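Local atomic coordinates of rhusiopathiae surface protein B (PDB entry 3V10), a protein that probably binds collagen through this domain, the collagen-binding part of a longer peptidoglycan-anchored surface adhesin of Erysipelothrix rhusiopathiae. Residues A[274-279]-A[304-309]. Numbering follows the deposited sequence.
Sequences LENYKN and SVVNMF
Met308, Asn307 and Phe309 approach the Tyr277 ring obliquely. CE of Met308 lies 3.7 Å from Tyr277 CE2, and its sulfur makes an oblique Met-aromatic contact with the ring. Bends at chi2 (-74°) and chi3 of Met308 bring its methyl back to the tyrosine. The two side chains cross at about a right angle. At the edge of the Phe309 ring, in its plane, lies Tyr277 OH, 3.5 Å from Phe309 CE2. That hydroxyl is hydrogen-bonded to the backbone O of Asp271. The Asn307 amide is turned 34° from the tyrosine ring. Asn307 ND2 donates to Leu274 O (2.9 Å), which lies in the amide plane, and also to Lys272 O. Asn307 OD1 accepts from Phe309 N at 2.9 Å, forming an Asx turn. Before this turn, strands 276-279 and 304-306 form an antiparallel ladder. Tyr277 and Val305 are its hydrogen-bonded pair, with Tyr277 N to Val305 O at 2.9 Å. Asn307 N to Glu275 O (3.0 Å) continues the bonding past the last bridge. On the face that carries Asn276, Lys278, Ser304 and Val306, ND2 of Asn276 lies beside CG2 of Val306, 3.5 Å away. The contact joins strand 276-286 to the end of strand 303-306, where the chain leaves for strand 311-315. That strand joins the sheet of the N-terminal domain, consistent with the latch of the Collagen Hug model. Bonds to both ND2 and OD1 of Asn307 probably fix its rotation and tie the buried asparagine to the loop before strand 276-286.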
loop_
_atom_site.group_PDB
_atom_site.type_symbol
_atom_site.label_atom_id
_atom_site.label_comp_id
_atom_site.label_asym_id
_atom_site.label_seq_id
_atom_site.Cartn_x
_atom_site.Cartn_y
_atom_site.Cartn_z
ATOM N N LEU A 274 8.277 -5.569 8.877
ATOM C CA LEU A 274 7.967 -6.766 8.097
ATOM C C LEU A 274 7.872 -6.386 6.620
ATOM O O LEU A 274 7.187 -5.424 6.267
ATOM C CB LEU A 274 6.645 -7.377 8.578
ATOM C CG LEU A 274 6.407 -8.852 8.253
ATOM C CD1 LEU A 274 7.474 -9.710 8.913
ATOM C CD2 LEU A 274 5.032 -9.252 8.751
ATOM N N GLU A 275 8.558 -7.133 5.760
ATOM C CA GLU A 275 8.553 -6.848 4.335
ATOM C C GLU A 275 7.183 -6.918 3.649
ATOM O O GLU A 275 6.903 -6.138 2.744
ATOM C CB GLU A 275 9.540 -7.780 3.661
ATOM C CG GLU A 275 10.907 -7.765 4.333
ATOM C CD GLU A 275 12.036 -7.354 3.376
ATOM O OE1 GLU A 275 13.113 -6.868 3.823
ATOM O OE2 GLU A 275 11.848 -7.527 2.153
ATOM N N ASN A 276 6.338 -7.851 4.079
ATOM C CA ASN A 276 4.992 -7.984 3.507
ATOM C C ASN A 276 3.971 -8.312 4.595
ATOM O O ASN A 276 4.296 -8.989 5.566
ATOM C CB ASN A 276 4.930 -9.093 2.445
ATOM C CG ASN A 276 5.986 -8.944 1.373
ATOM O OD1 ASN A 276 7.053 -9.554 1.453
ATOM N ND2 ASN A 276 5.700 -8.129 0.370
ATOM N N TYR A 277 2.746 -7.823 4.433
ATOM C CA TYR A 277 1.668 -8.100 5.386
ATOM C C TYR A 277 0.727 -9.024 4.636
ATOM O O TYR A 277 0.026 -8.599 3.721
ATOM C CB TYR A 277 0.963 -6.806 5.786
ATOM C CG TYR A 277 1.875 -5.872 6.546
ATOM C CD1 TYR A 277 2.232 -6.135 7.870
ATOM C CD2 TYR A 277 2.437 -4.759 5.922
ATOM C CE1 TYR A 277 3.132 -5.314 8.553
ATOM C CE2 TYR A 277 3.336 -3.938 6.591
ATOM C CZ TYR A 277 3.681 -4.216 7.900
ATOM O OH TYR A 277 4.576 -3.389 8.543
ATOM N N LYS A 278 0.726 -10.294 5.027
ATOM C CA LYS A 278 -0.077 -11.298 4.341
ATOM C C LYS A 278 -1.429 -11.626 4.949
ATOM O O LYS A 278 -1.712 -11.311 6.100
ATOM C CB LYS A 278 0.719 -12.601 4.230
ATOM C CG LYS A 278 2.124 -12.438 3.674
ATOM C CD LYS A 278 2.843 -13.780 3.599
ATOM C CE LYS A 278 4.280 -13.611 3.126
ATOM N NZ LYS A 278 5.093 -12.841 4.099
ATOM N N ASN A 279 -2.251 -12.285 4.140
ATOM C CA ASN A 279 -3.569 -12.731 4.549
ATOM C C ASN A 279 -3.878 -13.940 3.678
ATOM O O ASN A 279 -3.749 -13.879 2.455
ATOM C CB ASN A 279 -4.614 -11.641 4.321
ATOM C CG ASN A 279 -5.976 -12.028 4.855
ATOM O OD1 ASN A 279 -6.108 -12.450 6.003
ATOM N ND2 ASN A 279 -6.997 -11.882 4.027
ATOM N N SER A 304 -1.337 -10.152 -0.242
ATOM C CA SER A 304 -0.505 -9.430 0.699
ATOM C C SER A 304 -0.286 -8.005 0.241
ATOM O O SER A 304 -0.551 -7.659 -0.912
ATOM C CB SER A 304 0.843 -10.129 0.848
ATOM O OG SER A 304 1.561 -10.097 -0.372
ATOM N N VAL A 305 0.187 -7.184 1.168
ATOM C CA VAL A 305 0.476 -5.787 0.893
ATOM C C VAL A 305 1.943 -5.567 1.230
ATOM O O VAL A 305 2.396 -5.897 2.329
ATOM C CB VAL A 305 -0.402 -4.839 1.759
ATOM C CG1 VAL A 305 -0.096 -3.380 1.421
ATOM C CG2 VAL A 305 -1.874 -5.128 1.519
ATOM N N VAL A 306 2.696 -5.031 0.276
ATOM C CA VAL A 306 4.108 -4.764 0.506
ATOM C C VAL A 306 4.197 -3.629 1.517
ATOM O O VAL A 306 3.381 -2.706 1.491
ATOM C CB VAL A 306 4.821 -4.356 -0.805
ATOM C CG1 VAL A 306 6.263 -3.976 -0.522
ATOM C CG2 VAL A 306 4.779 -5.514 -1.795
ATOM N N ASN A 307 5.174 -3.720 2.414
ATOM C CA ASN A 307 5.390 -2.713 3.452
ATOM C C ASN A 307 5.253 -1.315 2.866
ATOM O O ASN A 307 5.959 -0.949 1.924
ATOM C CB ASN A 307 6.779 -2.893 4.079
ATOM C CG ASN A 307 7.017 -1.959 5.248
ATOM O OD1 ASN A 307 7.060 -0.743 5.082
ATOM N ND2 ASN A 307 7.172 -2.525 6.442
ATOM N N MET A 308 4.349 -0.531 3.443
ATOM C CA MET A 308 4.086 0.811 2.948
ATOM C C MET A 308 4.636 1.956 3.798
ATOM O O MET A 308 4.270 3.118 3.590
ATOM C CB MET A 308 2.573 0.982 2.738
ATOM C CG MET A 308 1.675 0.761 3.970
ATOM S SD MET A 308 1.400 -0.956 4.586
ATOM C CE MET A 308 1.620 -0.631 6.294
ATOM N N PHE A 309 5.528 1.640 4.731
ATOM C CA PHE A 309 6.110 2.658 5.610
ATOM C C PHE A 309 7.354 3.336 5.046
ATOM O O PHE A 309 8.221 2.689 4.460
ATOM C CB PHE A 309 6.471 2.043 6.969
ATOM C CG PHE A 309 5.279 1.704 7.826
ATOM C CD1 PHE A 309 4.546 2.709 8.454
ATOM C CD2 PHE A 309 4.907 0.381 8.030
ATOM C CE1 PHE A 309 3.457 2.399 9.278
ATOM C CE2 PHE A 309 3.821 0.057 8.850
ATOM C CZ PHE A 309 3.095 1.068 9.476
#